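Local coordinates for protein nicotinate-nucleotide--dimethylbenzimidazole phosphoribosyltransferase (Thermus thermophilus HB8, PDB 1WX1) that probably catalyses transfer of the phosphoribosyl group of nicotinate mononucleotide to 5,6-dimethylbenzimidazole, forming alpha-ribazole 5'-phosphate for cobalamin biosynthesis, at residues R10-Q15 against R39-L44; L16-R21 against Y25-A30; P120-A123 against P129-T132; E145-A150 against A234-E239; L260-K263 against L268-H271. All coordinates share one frame; numbering follows the deposited sequence.

Contact 1: R10-Q15 against R39-L44; sequences RLRMDQ and RVKPEL
The guanidinium of Arg12, over one face of which Lys41 lays the end of its chain, has all three nitrogens engaged beyond the contact: NE bonds to the carbonyl of Leu322, NH1 forms a salt bridge with Glu329, and NH2 makes a weak bond to the carbonyl of Met324. Lys41 CE sits above the guanidinium plane, displaced toward its rim, 3.5 Å from Arg12 NH2. The ammonium is just as near, with Lys41 NZ 3.5 Å from Arg12 NH2; the two like charges probably disfavour each other, and Glu329 may offset part of the cost. The contact joins the C-terminal end of helix 3-14 to the link between helix 24-37 and strand 47-54, at the surface, with helix 306-321 packed against Met13 and Leu44. With CG trans to the backbone N (chi1 -177°) and the chain straight as far as NE, Arg12 reaches away from its helix and passes Val40, whose CG1 lies 3.8 Å from Arg12 CD. Lys41 is likewise extended beyond CG and crosses Arg12 at a slant. Within the link itself, a salt bridge of 2.8 Å joins Arg39 NH2 to Glu43 OE2.

Contact 2: L16-R21 against Y25-A30; sequences LTKPPR and YLEEVA
Lys18 and Glu27 approach from opposite directions, and their charged ends form the tight part of this contact. Lys18 NZ lies 2.9 Å from Glu27 OE1, a salt bridge whose hydrogen-bond geometry is weak. The buried lysine gets there through a bend near its root: chi1 of 45° places CG between the backbone N and the carbonyl carbon, chi2 of 79° folds the chain again, and the rest runs straight toward helix 24-37. Glu27 is extended beyond CG, and its OE1 also accepts a bond from the backbone N of Leu23, so one oxygen of Glu27 links Lys18 to the backbone just before helix 24-37. The same oxygen packs against the backbone of Arg21, 3.2 Å from Arg21 C. The other carboxylate oxygen serves the looser, wetter side. A water donates to Glu27 OE2 over 2.6 Å and accepts from Arg21 N over 2.9 Å, adding an indirect link between loop and helix beside the direct salt bridge. Here the Arg21 CB leads away from the helix and the side chain is exposed, while the carbonyl of Arg21 accepts a bond from Arg279 of the second subunit. The loop connects helix 3-14 to helix 24-37, with an inverse gamma turn centred on Thr17; Met13 of the first helix packs against Lys18, Glu27 and Ala30, Ile321 of helix 306-321 against Leu16 and Leu26, and Leu302 of the second subunit against Lys18.

Contact 3: P120-A123 against P129-T132; sequences PGTA and PAMT
Two side-chain rotations bring Thr122 and Met131 together. In Thr122, chi1 of 53° puts OG1 between the backbone N and the carbonyl carbon, where it bonds to the backbone N of Gly57, and turns CG2 toward the methionine. Met131 starts from a similar position (chi1 70°) and bends again at its thioether, bringing CE to 4.0 Å from Thr122 CG2. Beside this methyl contact the backbones are joined by one hydrogen bond, Ala123 N to Ala130 O, 2.9 Å long and nearly straight at 167°, with the donor in the carbonyl plane on a lone pair. The carbonyl is further packed by carbon, as Thr122 CB lies 3.3 Å from Ala130 O. The bond closes a short excursion in the link that, with helix 133-152, connects strand 113-115 to strand 157-163 across the sheet, a crossover consistent with the 3-2-1-4-5-6 Rossmann-like order. Ala123 CB adds a contact of 3.5 Å to Pro129 O. Thr132 is the N-cap of the helix: its side chain caps a backbone N of the first turn, and its own N bonds to Glu135 OE1. Helices 218-225 and 228-242 cover Met131, through Ala223 and Leu228, and Leu228 also touches Thr122.

Contact 4: E145-A150 against A234-E239; sequences EAARRA and AGIYLE
Helix 133-152 and helix 228-242 lie side by side on one face of the central parallel sheet, a helix layer of the Rossmann-like fold. In the segments concerned they run in broadly the same direction, with a signed crossing angle of -43° and axes 8.0 Å apart. Along 145-150, Glu145 turns from the partner helix and makes a salt bridge to Arg116. Ala146 faces the sheet, where it touches Val50 and Leu99; Val50 is shared with Ile236, so both helices rest on the same strand. Ala147 comes next and is the point of closest backbone approach: its small methyl allows Ala147 CB to lie 3.6 Å from Ile236 O and 3.7 Å from Glu239 CB, and the methyl branch CG2 of Ile236 comes to 4.1 Å from Ala147 CB. One residue on, Arg148 carries the polar edge of the interface at the surface. Its chain folds at both chi2 and chi3, curling back so that the NE side of the guanidinium addresses Glu239. Glu239 bends at chi2, and its other oxygen, OE1, makes a salt bridge with Arg144, so two arginines of helix 133-152 hold this single carboxylate. Arg148 forms its salt bridge side-on, through two hydrogen bonds to one atom: Glu239 OE2 lies in the guanidinium plane, 2.8 Å from Arg148 NE and 2.7 Å from Arg148 NH2. Both bonds are bent (142° at NH2), as expected when two donors share one oxygen, and meet OE2 on its anti side, somewhat out of the carboxylate plane, the guanidinium and carboxylate planes being 87° apart.

Contact 5: L260-K263 against L268-H271; sequences LAWK and LRDH
Apolar packing joins the deeper half of this contact. Ala261 points at the segment that follows its helix, and its CB lies 3.9 Å from Leu268 CD1; the second methyl of the leucine comes near the helix backbone, with Leu268 CD2 4.4 Å from Trp262 N. Both Ala261 and Leu268 are buried, and helix 228-242 covers them through Ala234, Leu238 and Tyr241. The second kind of interaction is between an indole and the aliphatic part of an arginine. Trp262 holds CG trans to its backbone N (chi1 179°), which carries the ring out along the surface beside Arg269, the two side chains running the same way. Arg269 CB approaches the pyrrole part of the indole obliquely, 3.5 Å from Trp262 NE1 and 3.7 Å from Trp262 CD1. Further along, Arg269 CG stands above one face of the Trp262 ring, toward its rim, and Arg269 CD reaches 4.0 Å from Trp262 CZ2. A bend at chi3 of 92° then turns the guanidinium nearly perpendicular to the indole, at 84°, so the charged group does not stack on the ring; its NH1 makes a weak bond to the carbonyl of Leu290. Backbone bonding stays within the second segment, where His271 N donates to Leu268 O over 3.0 Å and shapes a 3-10 turn before strand 272-274, an outermost strand of the sheet within this chain. With no hydrogen bond or salt bridge between the segments, the turn is held to the helix by methyl, methylene and indole surfaces, and burial of apolar area probably supplies most of the attraction.

How the contacts relate
Contacts 1 and 2 form one neighbourhood in the helical part of the chain, their centres about 10 Å apart: Pro42 CG of contact 1 lies 4.0 Å from Ala30 O of contact 2. Contacts 4 and 5 make a second pair, with centres about 13 Å apart, in which contact 5 packs against helix 228-242 of contact 4: Tyr237 O lies 3.6 Å from Leu268 CD1. Contact 3 sits at the far end, its centre about 46 Å from that of contact 1 and on the opposite side of the chain's centre; the Pro129 side chain there is about 7 Å from a bound sodium ion. Contact 4 approaches the predicted proton acceptor, the Ile236 side chain being about 12 Å from that of Glu304.

Contact 1: R10-Q15 against R39-L44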
# COMPACT_ATOMS: atom_id res chain seq x y z
N ARG A 10 5.73 -20.74 -8.71
CA ARG A 10 5.11 -21.22 -7.48
C ARG A 10 6.11 -22.08 -6.71
O ARG A 10 6.15 -22.04 -5.48
CB ARG A 10 3.86 -22.02 -7.82
CG ARG A 10 2.91 -22.24 -6.66
CD ARG A 10 1.72 -23.07 -7.10
NE ARG A 10 0.92 -22.41 -8.12
CZ ARG A 10 0.42 -23.03 -9.19
NH1 ARG A 10 0.64 -24.32 -9.38
NH2 ARG A 10 -0.30 -22.35 -10.08
N LEU A 11 6.93 -22.84 -7.43
CA LEU A 11 7.94 -23.68 -6.80
C LEU A 11 9.06 -22.85 -6.18
O LEU A 11 9.48 -23.10 -5.05
CB LEU A 11 8.57 -24.63 -7.82
CG LEU A 11 7.74 -25.73 -8.47
CD1 LEU A 11 8.66 -26.62 -9.30
CD2 LEU A 11 7.04 -26.56 -7.40
N ARG A 12 9.55 -21.86 -6.92
CA ARG A 12 10.62 -21.01 -6.41
C ARG A 12 10.17 -20.27 -5.16
O ARG A 12 10.92 -20.15 -4.18
CB ARG A 12 11.08 -20.00 -7.47
CG ARG A 12 12.24 -19.14 -7.00
CD ARG A 12 12.74 -18.14 -8.04
NE ARG A 12 13.84 -17.34 -7.49
CZ ARG A 12 15.07 -17.80 -7.28
NH1 ARG A 12 15.38 -19.06 -7.60
NH2 ARG A 12 15.99 -17.02 -6.74
N MET A 13 8.94 -19.77 -5.19
CA MET A 13 8.35 -19.03 -4.07
C MET A 13 8.43 -19.87 -2.80
O MET A 13 8.84 -19.39 -1.74
CB MET A 13 6.89 -18.71 -4.38
CG MET A 13 6.16 -17.91 -3.31
SD MET A 13 6.82 -16.24 -3.10
CE MET A 13 6.21 -15.45 -4.62
N ASP A 14 8.03 -21.13 -2.91
CA ASP A 14 8.05 -22.05 -1.78
C ASP A 14 9.46 -22.30 -1.24
O ASP A 14 9.62 -22.75 -0.11
CB ASP A 14 7.40 -23.38 -2.17
CG ASP A 14 7.35 -24.36 -1.01
OD1 ASP A 14 7.98 -25.44 -1.11
OD2 ASP A 14 6.68 -24.06 -0.00
N GLN A 15 10.47 -22.01 -2.05
CA GLN A 15 11.86 -22.22 -1.63
C GLN A 15 12.64 -20.95 -1.29
O GLN A 15 13.84 -21.02 -1.01
CB GLN A 15 12.61 -23.02 -2.69
CG GLN A 15 12.17 -24.48 -2.78
CD GLN A 15 12.35 -25.22 -1.46
OE1 GLN A 15 13.48 -25.41 -0.99
NE2 GLN A 15 11.24 -25.65 -0.86
N ARG A 39 8.29 -15.04 -17.16
CA ARG A 39 9.62 -15.08 -16.55
C ARG A 39 9.45 -15.44 -15.08
O ARG A 39 8.61 -14.87 -14.40
CB ARG A 39 10.27 -13.71 -16.63
CG ARG A 39 9.99 -12.97 -17.90
CD ARG A 39 10.19 -11.47 -17.68
NE ARG A 39 11.59 -11.12 -17.57
CZ ARG A 39 12.04 -9.86 -17.47
NH1 ARG A 39 11.18 -8.84 -17.49
NH2 ARG A 39 13.33 -9.63 -17.25
N VAL A 40 10.25 -16.38 -14.59
CA VAL A 40 10.17 -16.78 -13.19
C VAL A 40 10.60 -15.63 -12.29
O VAL A 40 10.17 -15.54 -11.14
CB VAL A 40 11.05 -18.02 -12.90
CG1 VAL A 40 11.05 -18.32 -11.41
CG2 VAL A 40 10.51 -19.22 -13.66
N LYS A 41 11.44 -14.74 -12.82
CA LYS A 41 11.88 -13.58 -12.07
C LYS A 41 11.38 -12.33 -12.80
O LYS A 41 12.11 -11.70 -13.56
CB LYS A 41 13.41 -13.56 -11.95
CG LYS A 41 13.97 -14.69 -11.08
CD LYS A 41 15.46 -14.54 -10.83
CE LYS A 41 15.99 -15.67 -9.96
NZ LYS A 41 17.43 -15.47 -9.59
N PRO A 42 10.12 -11.95 -12.55
CA PRO A 42 9.50 -10.78 -13.18
C PRO A 42 10.21 -9.50 -12.80
O PRO A 42 10.80 -9.40 -11.72
CB PRO A 42 8.06 -10.80 -12.65
CG PRO A 42 7.90 -12.14 -11.98
CD PRO A 42 9.26 -12.48 -11.47
N GLU A 43 10.14 -8.52 -13.69
CA GLU A 43 10.74 -7.22 -13.45
C GLU A 43 9.79 -6.13 -13.94
O GLU A 43 9.21 -6.25 -15.02
CB GLU A 43 12.08 -7.11 -14.18
CG GLU A 43 13.11 -8.15 -13.73
CD GLU A 43 14.48 -7.94 -14.35
OE1 GLU A 43 15.07 -6.87 -14.12
OE2 GLU A 43 14.95 -8.85 -15.06
N LEU A 44 9.60 -5.11 -13.12
CA LEU A 44 8.73 -4.00 -13.47
C LEU A 44 9.49 -2.70 -13.31
O LEU A 44 10.47 -2.62 -12.58
CB LEU A 44 7.50 -3.97 -12.55
CG LEU A 44 6.47 -5.09 -12.76
CD1 LEU A 44 5.36 -4.94 -11.71
CD2 LEU A 44 5.88 -5.00 -14.16

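Contact 2: L16-R21 against Y25-A30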
# COMPACT_ATOMS: atom_id res chain seq x y z
N LEU A 16 11.98 -19.80 -1.31
CA LEU A 16 12.65 -18.54 -0.99
C LEU A 16 12.97 -18.48 0.50
O LEU A 16 12.31 -19.13 1.31
CB LEU A 16 11.77 -17.35 -1.38
CG LEU A 16 11.51 -17.18 -2.88
CD1 LEU A 16 10.68 -15.92 -3.10
CD2 LEU A 16 12.83 -17.10 -3.65
N THR A 17 13.98 -17.69 0.85
CA THR A 17 14.40 -17.57 2.25
C THR A 17 13.43 -16.80 3.14
O THR A 17 13.66 -15.64 3.48
CB THR A 17 15.81 -16.94 2.35
OG1 THR A 17 15.85 -15.72 1.61
CG2 THR A 17 16.86 -17.91 1.81
N LYS A 18 12.36 -17.47 3.53
CA LYS A 18 11.34 -16.92 4.41
C LYS A 18 10.29 -17.99 4.70
O LYS A 18 10.12 -18.93 3.92
CB LYS A 18 10.69 -15.67 3.79
CG LYS A 18 10.31 -15.78 2.32
CD LYS A 18 9.02 -16.54 2.12
CE LYS A 18 8.58 -16.48 0.67
NZ LYS A 18 7.28 -17.16 0.47
N PRO A 19 9.59 -17.87 5.83
CA PRO A 19 8.57 -18.87 6.17
C PRO A 19 7.52 -18.96 5.07
O PRO A 19 7.25 -17.98 4.38
CB PRO A 19 7.98 -18.33 7.48
CG PRO A 19 9.11 -17.53 8.07
CD PRO A 19 9.67 -16.82 6.86
N PRO A 20 6.92 -20.15 4.89
CA PRO A 20 5.90 -20.32 3.85
C PRO A 20 4.74 -19.34 4.06
O PRO A 20 4.25 -19.19 5.18
CB PRO A 20 5.46 -21.77 4.03
CG PRO A 20 6.72 -22.43 4.52
CD PRO A 20 7.22 -21.43 5.54
N ARG A 21 4.33 -18.68 2.99
CA ARG A 21 3.22 -17.73 3.06
C ARG A 21 3.54 -16.50 3.89
O ARG A 21 2.65 -15.73 4.21
CB ARG A 21 1.98 -18.44 3.63
CG ARG A 21 1.57 -19.65 2.82
CD ARG A 21 0.56 -20.57 3.55
NE ARG A 21 1.20 -21.74 4.15
CZ ARG A 21 1.44 -21.93 5.46
NH1 ARG A 21 1.11 -21.01 6.38
NH2 ARG A 21 2.03 -23.05 5.86
N TYR A 25 -0.56 -11.91 0.72
CA TYR A 25 -1.17 -11.69 -0.59
C TYR A 25 -0.20 -11.26 -1.69
O TYR A 25 -0.50 -11.43 -2.87
CB TYR A 25 -2.30 -10.66 -0.48
CG TYR A 25 -3.02 -10.43 -1.80
CD1 TYR A 25 -3.33 -9.15 -2.23
CD2 TYR A 25 -3.35 -11.51 -2.63
CE1 TYR A 25 -3.96 -8.93 -3.46
CE2 TYR A 25 -3.98 -11.31 -3.86
CZ TYR A 25 -4.28 -10.01 -4.26
OH TYR A 25 -4.90 -9.78 -5.47
N LEU A 26 0.94 -10.70 -1.31
CA LEU A 26 1.90 -10.27 -2.32
C LEU A 26 2.51 -11.45 -3.06
O LEU A 26 2.98 -11.29 -4.19
CB LEU A 26 3.00 -9.41 -1.69
CG LEU A 26 2.57 -8.04 -1.16
CD1 LEU A 26 3.80 -7.27 -0.68
CD2 LEU A 26 1.86 -7.26 -2.27
N GLU A 27 2.51 -12.62 -2.44
CA GLU A 27 3.07 -13.80 -3.10
C GLU A 27 2.24 -14.17 -4.32
O GLU A 27 2.78 -14.49 -5.38
CB GLU A 27 3.16 -14.98 -2.12
CG GLU A 27 4.01 -14.68 -0.89
CD GLU A 27 4.28 -15.91 -0.04
OE1 GLU A 27 4.85 -15.77 1.06
OE2 GLU A 27 3.93 -17.03 -0.48
N GLU A 28 0.91 -14.11 -4.18
CA GLU A 28 0.03 -14.44 -5.30
C GLU A 28 0.24 -13.43 -6.42
O GLU A 28 0.25 -13.78 -7.60
CB GLU A 28 -1.43 -14.42 -4.84
CG GLU A 28 -2.40 -14.99 -5.88
CD GLU A 28 -3.81 -15.16 -5.33
OE1 GLU A 28 -3.94 -15.60 -4.17
OE2 GLU A 28 -4.78 -14.86 -6.06
N VAL A 29 0.40 -12.17 -6.05
CA VAL A 29 0.63 -11.11 -7.01
C VAL A 29 1.90 -11.41 -7.81
O VAL A 29 1.92 -11.33 -9.04
CB VAL A 29 0.79 -9.74 -6.29
CG1 VAL A 29 1.15 -8.66 -7.31
CG2 VAL A 29 -0.51 -9.38 -5.57
N ALA A 30 2.97 -11.76 -7.10
CA ALA A 30 4.25 -12.08 -7.73
C ALA A 30 4.09 -13.21 -8.75
O ALA A 30 4.60 -13.14 -9.87
CB ALA A 30 5.28 -12.48 -6.67
O HOH W 1 5.42 -19.02 0.37

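Contact 3: P120-A123 against P129-T132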
# COMPACT_ATOMS: atom_id res chain seq x y z
N PRO A 120 -19.63 16.67 -27.10
CA PRO A 120 -19.57 17.44 -25.86
C PRO A 120 -20.41 16.81 -24.76
O PRO A 120 -21.50 17.29 -24.44
CB PRO A 120 -20.09 18.81 -26.29
CG PRO A 120 -21.13 18.45 -27.31
CD PRO A 120 -20.43 17.37 -28.12
N GLY A 121 -19.90 15.73 -24.19
CA GLY A 121 -20.63 15.04 -23.14
C GLY A 121 -21.73 14.16 -23.71
O GLY A 121 -22.14 14.32 -24.86
N THR A 122 -22.21 13.22 -22.91
CA THR A 122 -23.27 12.32 -23.34
C THR A 122 -24.64 12.95 -23.14
O THR A 122 -24.77 13.99 -22.48
CB THR A 122 -23.27 11.04 -22.51
OG1 THR A 122 -23.31 11.40 -21.13
CG2 THR A 122 -22.03 10.19 -22.79
N ALA A 123 -25.66 12.32 -23.70
CA ALA A 123 -27.03 12.77 -23.52
C ALA A 123 -27.39 12.25 -22.12
O ALA A 123 -26.63 11.47 -21.55
CB ALA A 123 -27.95 12.14 -24.58
N PRO A 129 -30.79 7.06 -24.72
CA PRO A 129 -29.42 6.56 -24.91
C PRO A 129 -28.38 7.64 -24.67
O PRO A 129 -28.50 8.76 -25.16
CB PRO A 129 -29.44 6.06 -26.36
CG PRO A 129 -30.48 6.92 -27.01
CD PRO A 129 -31.57 6.96 -25.97
N ALA A 130 -27.34 7.28 -23.93
CA ALA A 130 -26.28 8.23 -23.61
C ALA A 130 -25.50 8.66 -24.84
O ALA A 130 -25.09 9.82 -24.95
CB ALA A 130 -25.33 7.61 -22.58
N MET A 131 -25.31 7.74 -25.78
CA MET A 131 -24.57 8.03 -27.01
C MET A 131 -24.96 6.98 -28.04
O MET A 131 -25.66 6.03 -27.72
CB MET A 131 -23.06 7.93 -26.74
CG MET A 131 -22.59 6.50 -26.50
SD MET A 131 -20.99 6.34 -25.66
CE MET A 131 -21.52 6.37 -23.96
N THR A 132 -24.50 7.15 -29.28
CA THR A 132 -24.81 6.17 -30.32
C THR A 132 -23.71 5.10 -30.31
O THR A 132 -22.62 5.33 -29.78
CB THR A 132 -24.82 6.80 -31.73
OG1 THR A 132 -23.51 7.30 -32.04
CG2 THR A 132 -25.84 7.93 -31.81

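Contact 4: E145-A150 against A234-E239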
# COMPACT_ATOMS: atom_id res chain seq x y z
N GLU A 145 -5.78 4.09 -28.48
CA GLU A 145 -4.73 5.00 -28.96
C GLU A 145 -3.89 5.58 -27.82
O GLU A 145 -2.66 5.59 -27.89
CB GLU A 145 -5.34 6.15 -29.76
CG GLU A 145 -4.32 6.95 -30.57
CD GLU A 145 -4.91 8.18 -31.25
OE1 GLU A 145 -6.14 8.23 -31.44
OE2 GLU A 145 -4.13 9.09 -31.61
N ALA A 146 -4.56 6.06 -26.78
CA ALA A 146 -3.87 6.64 -25.64
C ALA A 146 -3.02 5.60 -24.91
O ALA A 146 -1.89 5.88 -24.52
CB ALA A 146 -4.88 7.28 -24.68
N ALA A 147 -3.55 4.39 -24.76
CA ALA A 147 -2.81 3.32 -24.10
C ALA A 147 -1.58 2.93 -24.92
O ALA A 147 -0.51 2.70 -24.36
CB ALA A 147 -3.71 2.09 -23.89
N ARG A 148 -1.74 2.86 -26.24
CA ARG A 148 -0.64 2.49 -27.10
C ARG A 148 0.51 3.48 -26.98
O ARG A 148 1.69 3.10 -26.98
CB ARG A 148 -1.09 2.40 -28.57
CG ARG A 148 0.05 2.11 -29.56
CD ARG A 148 0.94 0.93 -29.13
NE ARG A 148 0.18 -0.29 -28.89
CZ ARG A 148 0.71 -1.45 -28.50
NH1 ARG A 148 2.02 -1.55 -28.31
NH2 ARG A 148 -0.07 -2.50 -28.30
N ARG A 149 0.17 4.77 -26.87
CA ARG A 149 1.25 5.75 -26.71
C ARG A 149 1.94 5.56 -25.37
O ARG A 149 3.15 5.70 -25.28
CB ARG A 149 0.76 7.16 -26.76
CG ARG A 149 1.94 8.12 -26.59
CD ARG A 149 1.39 9.49 -26.41
NE ARG A 149 2.38 10.50 -26.11
CZ ARG A 149 2.06 11.71 -25.66
NH1 ARG A 149 0.78 12.03 -25.48
NH2 ARG A 149 3.00 12.58 -25.34
N ALA A 150 1.18 5.25 -24.33
CA ALA A 150 1.77 5.06 -23.00
C ALA A 150 2.74 3.89 -23.07
O ALA A 150 3.86 3.97 -22.57
CB ALA A 150 0.66 4.78 -21.95
N ALA A 234 -12.37 1.10 -21.28
CA ALA A 234 -12.39 -0.29 -21.74
C ALA A 234 -11.32 -0.43 -22.84
O ALA A 234 -10.62 -1.44 -22.92
CB ALA A 234 -13.75 -0.64 -22.30
N GLY A 235 -11.20 0.60 -23.68
CA GLY A 235 -10.21 0.58 -24.75
C GLY A 235 -8.80 0.59 -24.21
O GLY A 235 -7.91 -0.08 -24.75
N ILE A 236 -8.58 1.36 -23.15
CA ILE A 236 -7.26 1.44 -22.53
C ILE A 236 -6.84 0.05 -22.05
O ILE A 236 -5.71 -0.39 -22.31
CB ILE A 236 -7.27 2.42 -21.34
CG1 ILE A 236 -7.45 3.85 -21.87
CG2 ILE A 236 -5.99 2.29 -20.50
CD1 ILE A 236 -7.82 4.87 -20.79
N TYR A 237 -7.75 -0.65 -21.37
CA TYR A 237 -7.43 -1.98 -20.86
C TYR A 237 -7.30 -3.04 -21.96
O TYR A 237 -6.45 -3.93 -21.87
CB TYR A 237 -8.47 -2.41 -19.82
CG TYR A 237 -8.30 -1.71 -18.47
CD1 TYR A 237 -9.36 -1.01 -17.90
CD2 TYR A 237 -7.09 -1.75 -17.79
CE1 TYR A 237 -9.21 -0.36 -16.68
CE2 TYR A 237 -6.93 -1.10 -16.56
CZ TYR A 237 -8.00 -0.40 -16.02
OH TYR A 237 -7.84 0.27 -14.83
N LEU A 238 -8.12 -2.95 -23.00
CA LEU A 238 -8.05 -3.90 -24.11
C LEU A 238 -6.68 -3.81 -24.78
O LEU A 238 -6.08 -4.82 -25.16
CB LEU A 238 -9.15 -3.63 -25.13
CG LEU A 238 -10.58 -4.00 -24.73
CD1 LEU A 238 -11.56 -3.54 -25.80
CD2 LEU A 238 -10.67 -5.51 -24.52
N GLU A 239 -6.19 -2.58 -24.93
CA GLU A 239 -4.89 -2.35 -25.57
C GLU A 239 -3.76 -2.84 -24.67
O GLU A 239 -2.79 -3.45 -25.15
CB GLU A 239 -4.71 -0.85 -25.85
CG GLU A 239 -3.46 -0.50 -26.66
CD GLU A 239 -3.51 -1.00 -28.09
OE1 GLU A 239 -4.62 -1.20 -28.62
OE2 GLU A 239 -2.43 -1.18 -28.70

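Contact 5: L260-K263 against L268-H271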
# COMPACT_ATOMS: atom_id res chain seq x y z
N LEU A 260 -16.54 -3.79 -18.86
CA LEU A 260 -16.93 -3.73 -20.26
C LEU A 260 -15.87 -4.41 -21.12
O LEU A 260 -16.19 -5.19 -22.03
CB LEU A 260 -17.12 -2.27 -20.71
CG LEU A 260 -17.46 -2.06 -22.19
CD1 LEU A 260 -18.68 -2.90 -22.58
CD2 LEU A 260 -17.71 -0.58 -22.44
N ALA A 261 -14.61 -4.11 -20.84
CA ALA A 261 -13.50 -4.70 -21.58
C ALA A 261 -13.51 -6.22 -21.40
O ALA A 261 -13.31 -6.98 -22.36
CB ALA A 261 -12.17 -4.12 -21.09
N TRP A 262 -13.74 -6.65 -20.17
CA TRP A 262 -13.79 -8.07 -19.83
C TRP A 262 -14.89 -8.78 -20.62
O TRP A 262 -14.69 -9.88 -21.14
CB TRP A 262 -14.03 -8.22 -18.32
CG TRP A 262 -14.13 -9.64 -17.85
CD1 TRP A 262 -13.33 -10.69 -18.21
CD2 TRP A 262 -15.03 -10.14 -16.86
NE1 TRP A 262 -13.70 -11.82 -17.53
CE2 TRP A 262 -14.76 -11.52 -16.70
CE3 TRP A 262 -16.09 -9.58 -16.12
CZ2 TRP A 262 -15.44 -12.33 -15.79
CZ3 TRP A 262 -16.78 -10.39 -15.22
CH2 TRP A 262 -16.47 -11.75 -15.08
N LYS A 263 -16.04 -8.13 -20.73
CA LYS A 263 -17.16 -8.71 -21.48
C LYS A 263 -16.81 -8.87 -22.95
O LYS A 263 -17.30 -9.78 -23.61
CB LYS A 263 -18.41 -7.83 -21.34
CG LYS A 263 -18.97 -7.83 -19.93
CD LYS A 263 -19.22 -9.25 -19.45
CE LYS A 263 -19.63 -9.28 -17.99
NZ LYS A 263 -19.77 -10.69 -17.53
N LEU A 268 -9.03 -11.16 -20.52
CA LEU A 268 -8.44 -9.94 -19.98
C LEU A 268 -8.39 -9.94 -18.45
O LEU A 268 -7.52 -9.30 -17.85
CB LEU A 268 -9.24 -8.74 -20.48
CG LEU A 268 -8.78 -7.34 -20.05
CD1 LEU A 268 -8.99 -6.37 -21.21
CD2 LEU A 268 -9.57 -6.91 -18.81
N ARG A 269 -9.30 -10.67 -17.83
CA ARG A 269 -9.38 -10.74 -16.39
C ARG A 269 -8.08 -11.23 -15.74
O ARG A 269 -7.74 -10.80 -14.65
CB ARG A 269 -10.51 -11.67 -15.98
CG ARG A 269 -10.79 -11.70 -14.48
CD ARG A 269 -11.81 -12.80 -14.19
NE ARG A 269 -11.17 -14.07 -13.87
CZ ARG A 269 -10.31 -14.23 -12.86
NH1 ARG A 269 -9.98 -13.19 -12.08
NH2 ARG A 269 -9.75 -15.41 -12.64
N ASP A 270 -7.36 -12.12 -16.42
CA ASP A 270 -6.09 -12.65 -15.90
C ASP A 270 -4.98 -11.62 -15.81
O ASP A 270 -3.97 -11.84 -15.13
CB ASP A 270 -5.61 -13.83 -16.76
CG ASP A 270 -6.60 -14.96 -16.79
OD1 ASP A 270 -7.11 -15.33 -15.71
OD2 ASP A 270 -6.87 -15.48 -17.89
N HIS A 271 -5.16 -10.49 -16.49
CA HIS A 271 -4.15 -9.42 -16.48
C HIS A 271 -4.48 -8.31 -15.49
O HIS A 271 -3.68 -7.38 -15.31
CB HIS A 271 -4.02 -8.80 -17.87
CG HIS A 271 -3.28 -9.66 -18.85
ND1 HIS A 271 -2.11 -9.25 -19.45
CD2 HIS A 271 -3.54 -10.89 -19.34
CE1 HIS A 271 -1.69 -10.19 -20.27
NE2 HIS A 271 -2.54 -11.20 -20.22